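Local coordinates for protein Abbfa_003403 (Acinetobacter baumannii, PDB 4ZXH) that probably builds a peptide product as a four-domain nonribosomal peptide synthetase, joining condensation, adenylation, phosphopantetheine-carrier and thioesterase domains in one chain, at residues S214-Q226 / Y421-N433. Sequence-based numbering, arbitrary orientation.
Sequences SIPLDYPRPAVQQ and YNTDLFSAQSAEN
The ring of Phe-426 meets segment 214-226 through two oxygens at its edge and two aliphatic groups that come in obliquely: the carbonyl oxygen of Pro-216 lies near the ring plane, 3.5 Å from CE1, and Asp-218 OD2 sits at the edge beside CD1. Leu-425 CB covers one face of this ring, offset toward the rim, while Leu-217 CD2 approaches CZ at 3.6 Å and Ile-215 CG2 nears CE1 and CZ, its side chain running roughly perpendicular to that of Phe-426. The Tyr-219 ring carries Asp-218 CB over the centre of one face; Asp-424 O lies at its edge, and its OH reaches CB of Ser-427.

Between the two rings the backbones are joined by Asp-218 N, which donates to Leu-425 O at 2.8 Å from almost straight ahead of the carbonyl (C=O...N 179°); Tyr-219 N adds a weak bond to the same oxygen. With CG held beside its own backbone N (chi1 -72°), Asp-218 turns its carboxylate to the start of helix 428-447. There OD2 receives Ser-427 N at 3.1 Å, nearly straight (168°) though tilted from the carboxylate plane, and, weakly, Ser-427 OG; Ser-430 OG is modelled too close for its bond to be trusted in detail. Ser-427 is the N-cap, its OG accepting from Ser-430 N at 3.1 Å. Leu-425 packs beside Arg-221 and Pro-222, with CD2 3.8 Å from Pro-222 CD and CD1 near NH2 of Arg-221, whose NE is hydrogen-bonded to Tyr-935 OH and whose NH2 makes a salt bridge with Asp-402.

The contact thus ties the loop between helix 197-205 and strand 229-235 to the turn from strand 414-422 into helix 428-447, all within the condensation region. A carboxylate that accepts Ser-427 N at a helix N-terminus, with serine hydroxyls as secondary support, is probably stabilised as the anion; Arg-856 NH1, hydrogen-bonded to Leu-217 O, makes only a long, weak ion pair with Asp-218 OD1, which may add a little.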
ATOM      1  N   SER A 214      -1.599  10.220   9.259  1.00 36.29           N
ATOM      2  CA  SER A 214      -2.053   9.089  10.053  1.00 31.93           C
ATOM      3  C   SER A 214      -3.482   9.301  10.495  1.00 34.86           C
ATOM      4  O   SER A 214      -3.848   8.985  11.625  1.00 37.84           O
ATOM      5  CB  SER A 214      -1.148   8.878  11.264  1.00 32.05           C
ATOM      6  OG  SER A 214       0.222   8.936  10.892  1.00 44.66           O
ATOM      7  N   ILE A 215      -4.288   9.858   9.602  1.00 34.14           N
ATOM      8  CA  ILE A 215      -5.712   9.946   9.851  1.00 36.57           C
ATOM      9  C   ILE A 215      -6.352   8.583   9.626  1.00 40.91           C
ATOM     10  O   ILE A 215      -6.141   7.959   8.587  1.00 46.35           O
ATOM     11  CB  ILE A 215      -6.368  10.989   8.948  1.00 38.97           C
ATOM     12  CG1 ILE A 215      -5.821  12.374   9.285  1.00 47.50           C
ATOM     13  CG2 ILE A 215      -7.883  10.978   9.127  1.00 34.99           C
ATOM     14  CD1 ILE A 215      -6.220  13.438   8.297  1.00 48.56           C
ATOM     15  N   PRO A 216      -7.128   8.104  10.606  1.00 44.01           N
ATOM     16  CA  PRO A 216      -7.800   6.806  10.448  1.00 40.20           C
ATOM     17  C   PRO A 216      -8.717   6.775   9.222  1.00 39.01           C
ATOM     18  O   PRO A 216      -9.559   7.669   9.043  1.00 48.36           O
ATOM     19  CB  PRO A 216      -8.610   6.664  11.739  1.00 41.17           C
ATOM     20  CG  PRO A 216      -7.939   7.582  12.702  1.00 47.94           C
ATOM     21  CD  PRO A 216      -7.450   8.740  11.893  1.00 42.22           C
ATOM     22  N   LEU A 217      -8.538   5.759   8.381  1.00 37.17           N
ATOM     23  CA  LEU A 217      -9.349   5.610   7.188  1.00 35.37           C
ATOM     24  C   LEU A 217     -10.518   4.687   7.472  1.00 41.23           C
ATOM     25  O   LEU A 217     -10.481   3.897   8.415  1.00 47.77           O
ATOM     26  CB  LEU A 217      -8.526   5.068   6.028  1.00 27.81           C
ATOM     27  CG  LEU A 217      -7.196   5.751   5.747  1.00 26.95           C
ATOM     28  CD1 LEU A 217      -6.560   5.146   4.496  1.00 25.85           C
ATOM     29  CD2 LEU A 217      -7.375   7.257   5.617  1.00 26.58           C
ATOM     30  N   ASP A 218     -11.560   4.803   6.655  1.00 35.17           N
ATOM     31  CA  ASP A 218     -12.706   3.920   6.751  1.00 36.20           C
ATOM     32  C   ASP A 218     -12.506   2.672   5.910  1.00 34.88           C
ATOM     33  O   ASP A 218     -13.121   1.640   6.155  1.00 46.05           O
ATOM     34  CB  ASP A 218     -13.969   4.653   6.324  1.00 35.29           C
ATOM     35  CG  ASP A 218     -14.411   5.680   7.345  1.00 47.27           C
ATOM     36  OD1 ASP A 218     -14.503   5.336   8.544  1.00 59.95           O
ATOM     37  OD2 ASP A 218     -14.649   6.838   6.951  1.00 54.26           O
ATOM     38  N   TYR A 219     -11.632   2.773   4.920  1.00 33.25           N
ATOM     39  CA  TYR A 219     -11.353   1.673   4.011  1.00 34.45           C
ATOM     40  C   TYR A 219      -9.852   1.547   3.840  1.00 37.35           C
ATOM     41  O   TYR A 219      -9.128   2.515   4.049  1.00 42.56           O
ATOM     42  CB  TYR A 219     -12.041   1.905   2.660  1.00 32.99           C
ATOM     43  CG  TYR A 219     -13.470   2.367   2.800  1.00 37.14           C
ATOM     44  CD1 TYR A 219     -14.435   1.530   3.357  1.00 34.16           C
ATOM     45  CD2 TYR A 219     -13.863   3.641   2.389  1.00 30.24           C
ATOM     46  CE1 TYR A 219     -15.753   1.950   3.507  1.00 33.72           C
ATOM     47  CE2 TYR A 219     -15.184   4.063   2.540  1.00 28.20           C
ATOM     48  CZ  TYR A 219     -16.120   3.208   3.103  1.00 38.76           C
ATOM     49  OH  TYR A 219     -17.434   3.602   3.267  1.00 50.45           O
ATOM     50  N   PRO A 220      -9.371   0.352   3.474  1.00 41.02           N
ATOM     51  CA  PRO A 220      -7.939   0.188   3.192  1.00 41.90           C
ATOM     52  C   PRO A 220      -7.493   0.938   1.930  1.00 37.55           C
ATOM     53  O   PRO A 220      -8.165   0.903   0.890  1.00 42.28           O
ATOM     54  CB  PRO A 220      -7.793  -1.328   3.011  1.00 38.11           C
ATOM     55  CG  PRO A 220      -9.155  -1.799   2.629  1.00 28.41           C
ATOM     56  CD  PRO A 220     -10.101  -0.923   3.385  1.00 38.84           C
ATOM     57  N   ARG A 221      -6.360   1.619   2.026  1.00 28.15           N
ATOM     58  CA  ARG A 221      -5.850   2.397   0.909  1.00 31.95           C
ATOM     59  C   ARG A 221      -5.464   1.496  -0.278  1.00 33.58           C
ATOM     60  O   ARG A 221      -4.698   0.536  -0.125  1.00 29.16           O
ATOM     61  CB  ARG A 221      -4.651   3.236   1.364  1.00 23.77           C
ATOM     62  CG  ARG A 221      -4.241   4.277   0.366  1.00 26.68           C
ATOM     63  CD  ARG A 221      -2.912   4.909   0.733  1.00 32.59           C
ATOM     64  NE  ARG A 221      -2.996   5.617   1.999  1.00 39.54           N
ATOM     65  CZ  ARG A 221      -3.407   6.874   2.118  1.00 41.11           C
ATOM     66  NH1 ARG A 221      -3.456   7.432   3.315  1.00 45.23           N
ATOM     67  NH2 ARG A 221      -3.775   7.563   1.041  1.00 31.59           N
ATOM     68  N   PRO A 222      -6.000   1.796  -1.470  1.00 32.96           N
ATOM     69  CA  PRO A 222      -5.670   1.042  -2.691  1.00 29.13           C
ATOM     70  C   PRO A 222      -4.209   1.181  -3.077  1.00 32.16           C
ATOM     71  O   PRO A 222      -3.597   2.218  -2.808  1.00 33.37           O
ATOM     72  CB  PRO A 222      -6.567   1.675  -3.761  1.00 22.16           C
ATOM     73  CG  PRO A 222      -7.665   2.331  -2.988  1.00 29.26           C
ATOM     74  CD  PRO A 222      -7.042   2.805  -1.705  1.00 28.27           C
ATOM     75  N   ALA A 223      -3.658   0.152  -3.716  1.00 32.56           N
ATOM     76  CA  ALA A 223      -2.247   0.171  -4.075  1.00 31.09           C
ATOM     77  C   ALA A 223      -1.942   1.296  -5.065  1.00 28.52           C
ATOM     78  O   ALA A 223      -0.895   1.943  -4.975  1.00 35.94           O
ATOM     79  CB  ALA A 223      -1.831  -1.175  -4.636  1.00 22.83           C
ATOM     80  N   VAL A 224      -2.852   1.538  -6.003  1.00 24.62           N
ATOM     81  CA  VAL A 224      -2.666   2.643  -6.948  1.00 33.20           C
ATOM     82  C   VAL A 224      -3.864   3.610  -6.943  1.00 28.68           C
ATOM     83  O   VAL A 224      -5.007   3.219  -7.142  1.00 36.90           O
ATOM     84  CB  VAL A 224      -2.401   2.119  -8.390  1.00 31.96           C
ATOM     85  CG1 VAL A 224      -2.189   3.256  -9.326  1.00 20.44           C
ATOM     86  CG2 VAL A 224      -1.177   1.243  -8.410  1.00 20.91           C
ATOM     87  N   GLN A 225      -3.560   4.871  -6.673  1.00 24.82           N
ATOM     88  CA  GLN A 225      -4.510   5.975  -6.546  1.00 23.69           C
ATOM     89  C   GLN A 225      -5.454   6.083  -7.753  1.00 27.85           C
ATOM     90  O   GLN A 225      -4.975   6.194  -8.872  1.00 28.70           O
ATOM     91  CB  GLN A 225      -3.698   7.262  -6.375  1.00 24.63           C
ATOM     92  CG  GLN A 225      -4.395   8.483  -5.837  1.00 40.82           C
ATOM     93  CD  GLN A 225      -3.404   9.625  -5.711  1.00 48.30           C
ATOM     94  OE1 GLN A 225      -2.233   9.464  -6.083  1.00 34.47           O
ATOM     95  NE2 GLN A 225      -3.859  10.788  -5.201  1.00 55.18           N
ATOM     96  N   GLN A 226      -6.773   6.067  -7.528  1.00 29.81           N
ATOM     97  CA  GLN A 226      -7.767   6.084  -8.622  1.00 31.94           C
ATOM     98  C   GLN A 226      -8.473   7.437  -8.866  1.00 30.89           C
ATOM     99  O   GLN A 226      -9.282   7.567  -9.804  1.00 34.74           O
ATOM    100  CB  GLN A 226      -8.846   5.027  -8.363  1.00 46.52           C
ATOM    101  CG  GLN A 226      -8.383   3.600  -8.515  1.00 59.61           C
ATOM    102  CD  GLN A 226      -7.866   3.321  -9.907  1.00 65.86           C
ATOM    103  OE1 GLN A 226      -8.571   3.534 -10.896  1.00 69.06           O
ATOM    104  NE2 GLN A 226      -6.619   2.863  -9.996  1.00 63.54           N
ATOM    105  N   TYR A 421     -13.215  14.938  -0.541  1.00 30.99           N
ATOM    106  CA  TYR A 421     -12.650  13.751   0.095  1.00 27.12           C
ATOM    107  C   TYR A 421     -12.632  12.565  -0.853  1.00 25.41           C
ATOM    108  O   TYR A 421     -13.543  12.376  -1.665  1.00 27.86           O
ATOM    109  CB  TYR A 421     -13.433  13.394   1.358  1.00 24.58           C
ATOM    110  CG  TYR A 421     -14.874  13.002   1.120  1.00 28.50           C
ATOM    111  CD1 TYR A 421     -15.866  13.965   0.933  1.00 32.23           C
ATOM    112  CD2 TYR A 421     -15.254  11.669   1.098  1.00 26.44           C
ATOM    113  CE1 TYR A 421     -17.203  13.600   0.712  1.00 36.41           C
ATOM    114  CE2 TYR A 421     -16.586  11.296   0.888  1.00 34.16           C
ATOM    115  CZ  TYR A 421     -17.554  12.257   0.697  1.00 39.69           C
ATOM    116  OH  TYR A 421     -18.867  11.867   0.487  1.00 50.31           O
ATOM    117  N   ASN A 422     -11.581  11.766  -0.733  1.00 25.45           N
ATOM    118  CA  ASN A 422     -11.383  10.572  -1.544  1.00 21.90           C
ATOM    119  C   ASN A 422     -12.307   9.441  -1.074  1.00 29.39           C
ATOM    120  O   ASN A 422     -12.167   8.966   0.056  1.00 33.96           O
ATOM    121  CB  ASN A 422      -9.905  10.182  -1.448  1.00 22.56           C
ATOM    122  CG  ASN A 422      -9.529   9.013  -2.324  1.00 27.28           C
ATOM    123  OD1 ASN A 422     -10.288   8.050  -2.491  1.00 23.28           O
ATOM    124  ND2 ASN A 422      -8.321   9.074  -2.871  1.00 36.00           N
ATOM    125  N   THR A 423     -13.233   9.002  -1.926  1.00 26.80           N
ATOM    126  CA  THR A 423     -14.242   8.009  -1.529  1.00 28.21           C
ATOM    127  C   THR A 423     -13.742   6.553  -1.447  1.00 29.01           C
ATOM    128  O   THR A 423     -14.523   5.636  -1.180  1.00 30.64           O
ATOM    129  CB  THR A 423     -15.453   8.019  -2.481  1.00 29.37           C
ATOM    130  OG1 THR A 423     -15.018   7.759  -3.823  1.00 43.37           O
ATOM    131  CG2 THR A 423     -16.138   9.332  -2.432  1.00 25.28           C
ATOM    132  N   ASP A 424     -12.458   6.333  -1.683  1.00 26.72           N
ATOM    133  CA  ASP A 424     -11.884   5.007  -1.453  1.00 28.63           C
ATOM    134  C   ASP A 424     -11.278   4.936  -0.050  1.00 32.21           C
ATOM    135  O   ASP A 424     -10.938   3.864   0.440  1.00 37.22           O
ATOM    136  CB  ASP A 424     -10.827   4.661  -2.509  1.00 24.14           C
ATOM    137  CG  ASP A 424     -11.437   4.275  -3.856  1.00 34.37           C
ATOM    138  OD1 ASP A 424     -12.669   4.076  -3.944  1.00 38.50           O
ATOM    139  OD2 ASP A 424     -10.671   4.151  -4.836  1.00 48.25           O
ATOM    140  N   LEU A 425     -11.168   6.086   0.597  1.00 30.29           N
ATOM    141  CA  LEU A 425     -10.609   6.162   1.934  1.00 32.20           C
ATOM    142  C   LEU A 425     -11.664   6.514   2.986  1.00 37.04           C
ATOM    143  O   LEU A 425     -11.649   5.979   4.100  1.00 37.60           O
ATOM    144  CB  LEU A 425      -9.486   7.190   1.963  1.00 32.00           C
ATOM    145  CG  LEU A 425      -8.472   6.994   0.841  1.00 31.80           C
ATOM    146  CD1 LEU A 425      -7.303   7.945   1.018  1.00 27.87           C
ATOM    147  CD2 LEU A 425      -8.003   5.553   0.786  1.00 31.12           C
ATOM    148  N   PHE A 426     -12.581   7.408   2.628  1.00 36.12           N
ATOM    149  CA  PHE A 426     -13.551   7.919   3.586  1.00 32.05           C
ATOM    150  C   PHE A 426     -15.002   7.692   3.177  1.00 43.01           C
ATOM    151  O   PHE A 426     -15.352   7.707   1.989  1.00 50.42           O
ATOM    152  CB  PHE A 426     -13.304   9.403   3.806  1.00 29.51           C
ATOM    153  CG  PHE A 426     -11.946   9.702   4.350  1.00 30.20           C
ATOM    154  CD1 PHE A 426     -11.603   9.308   5.637  1.00 35.65           C
ATOM    155  CD2 PHE A 426     -11.003  10.355   3.579  1.00 25.57           C
ATOM    156  CE1 PHE A 426     -10.334   9.570   6.156  1.00 31.51           C
ATOM    157  CE2 PHE A 426      -9.734  10.631   4.085  1.00 25.63           C
ATOM    158  CZ  PHE A 426      -9.403  10.239   5.375  1.00 31.77           C
ATOM    159  N   SER A 427     -15.846   7.472   4.176  1.00 41.26           N
ATOM    160  CA  SER A 427     -17.278   7.334   3.952  1.00 41.43           C
ATOM    161  C   SER A 427     -17.933   8.718   3.929  1.00 43.12           C
ATOM    162  O   SER A 427     -17.324   9.704   4.351  1.00 38.94           O
ATOM    163  CB  SER A 427     -17.901   6.463   5.041  1.00 33.80           C
ATOM    164  OG  SER A 427     -17.885   7.138   6.296  1.00 36.38           O
ATOM    165  N   ALA A 428     -19.170   8.795   3.445  1.00 44.84           N
ATOM    166  CA  ALA A 428     -19.885  10.070   3.440  1.00 39.34           C
ATOM    167  C   ALA A 428     -20.085  10.533   4.865  1.00 43.98           C
ATOM    168  O   ALA A 428     -19.997  11.722   5.164  1.00 31.77           O
ATOM    169  CB  ALA A 428     -21.226   9.943   2.736  1.00 30.50           C
ATOM    170  N   GLN A 429     -20.327   9.566   5.746  1.00 48.21           N
ATOM    171  CA  GLN A 429     -20.571   9.852   7.151  1.00 50.15           C
ATOM    172  C   GLN A 429     -19.343  10.480   7.811  1.00 48.63           C
ATOM    173  O   GLN A 429     -19.472  11.402   8.618  1.00 53.23           O
ATOM    174  CB  GLN A 429     -20.982   8.578   7.875  1.00 59.28           C
ATOM    175  CG  GLN A 429     -21.933   8.819   9.022  1.00 72.07           C
ATOM    176  CD  GLN A 429     -22.737   7.577   9.381  1.00 79.87           C
ATOM    177  OE1 GLN A 429     -22.540   6.501   8.802  1.00 78.57           O
ATOM    178  NE2 GLN A 429     -23.666   7.726  10.328  1.00 78.93           N
ATOM    179  N   SER A 430     -18.159   9.990   7.453  1.00 44.34           N
ATOM    180  CA  SER A 430     -16.903  10.550   7.954  1.00 43.25           C
ATOM    181  C   SER A 430     -16.648  11.957   7.439  1.00 44.18           C
ATOM    182  O   SER A 430     -16.070  12.786   8.140  1.00 45.01           O
ATOM    183  CB  SER A 430     -15.724   9.660   7.566  1.00 40.50           C
ATOM    184  OG  SER A 430     -15.746   8.451   8.301  1.00 43.17           O
ATOM    185  N   ALA A 431     -17.055  12.226   6.203  1.00 46.61           N
ATOM    186  CA  ALA A 431     -16.884  13.565   5.664  1.00 39.89           C
ATOM    187  C   ALA A 431     -17.741  14.517   6.472  1.00 44.87           C
ATOM    188  O   ALA A 431     -17.269  15.575   6.899  1.00 45.79           O
ATOM    189  CB  ALA A 431     -17.247  13.613   4.199  1.00 28.96           C
ATOM    190  N   GLU A 432     -18.994  14.118   6.707  1.00 48.77           N
ATOM    191  CA  GLU A 432     -19.919  14.934   7.484  1.00 34.30           C
ATOM    192  C   GLU A 432     -19.312  15.226   8.846  1.00 35.58           C
ATOM    193  O   GLU A 432     -19.288  16.376   9.292  1.00 53.56           O
ATOM    194  CB  GLU A 432     -21.288  14.261   7.603  1.00 35.40           C
ATOM    195  CG  GLU A 432     -22.296  15.044   8.444  1.00 72.56           C
ATOM    196  CD  GLU A 432     -22.738  16.380   7.821  1.00 91.18           C
ATOM    197  OE1 GLU A 432     -22.733  16.515   6.576  1.00 94.24           O
ATOM    198  OE2 GLU A 432     -23.076  17.307   8.594  1.00 92.83           O
ATOM    199  N   ASN A 433     -18.763  14.194   9.473  1.00 35.91           N
ATOM    200  CA  ASN A 433     -18.058  14.341  10.741  1.00 40.99           C
ATOM    201  C   ASN A 433     -16.888  15.314  10.752  1.00 36.47           C
ATOM    202  O   ASN A 433     -16.763  16.106  11.688  1.00 37.79           O
ATOM    203  CB  ASN A 433     -17.532  12.998  11.206  1.00 43.12           C
ATOM    204  CG  ASN A 433     -17.296  12.972  12.671  1.00 49.65           C
ATOM    205  OD1 ASN A 433     -18.140  13.418  13.449  1.00 58.67           O
ATOM    206  ND2 ASN A 433     -16.091  12.568  13.064  1.00 43.43           N
TER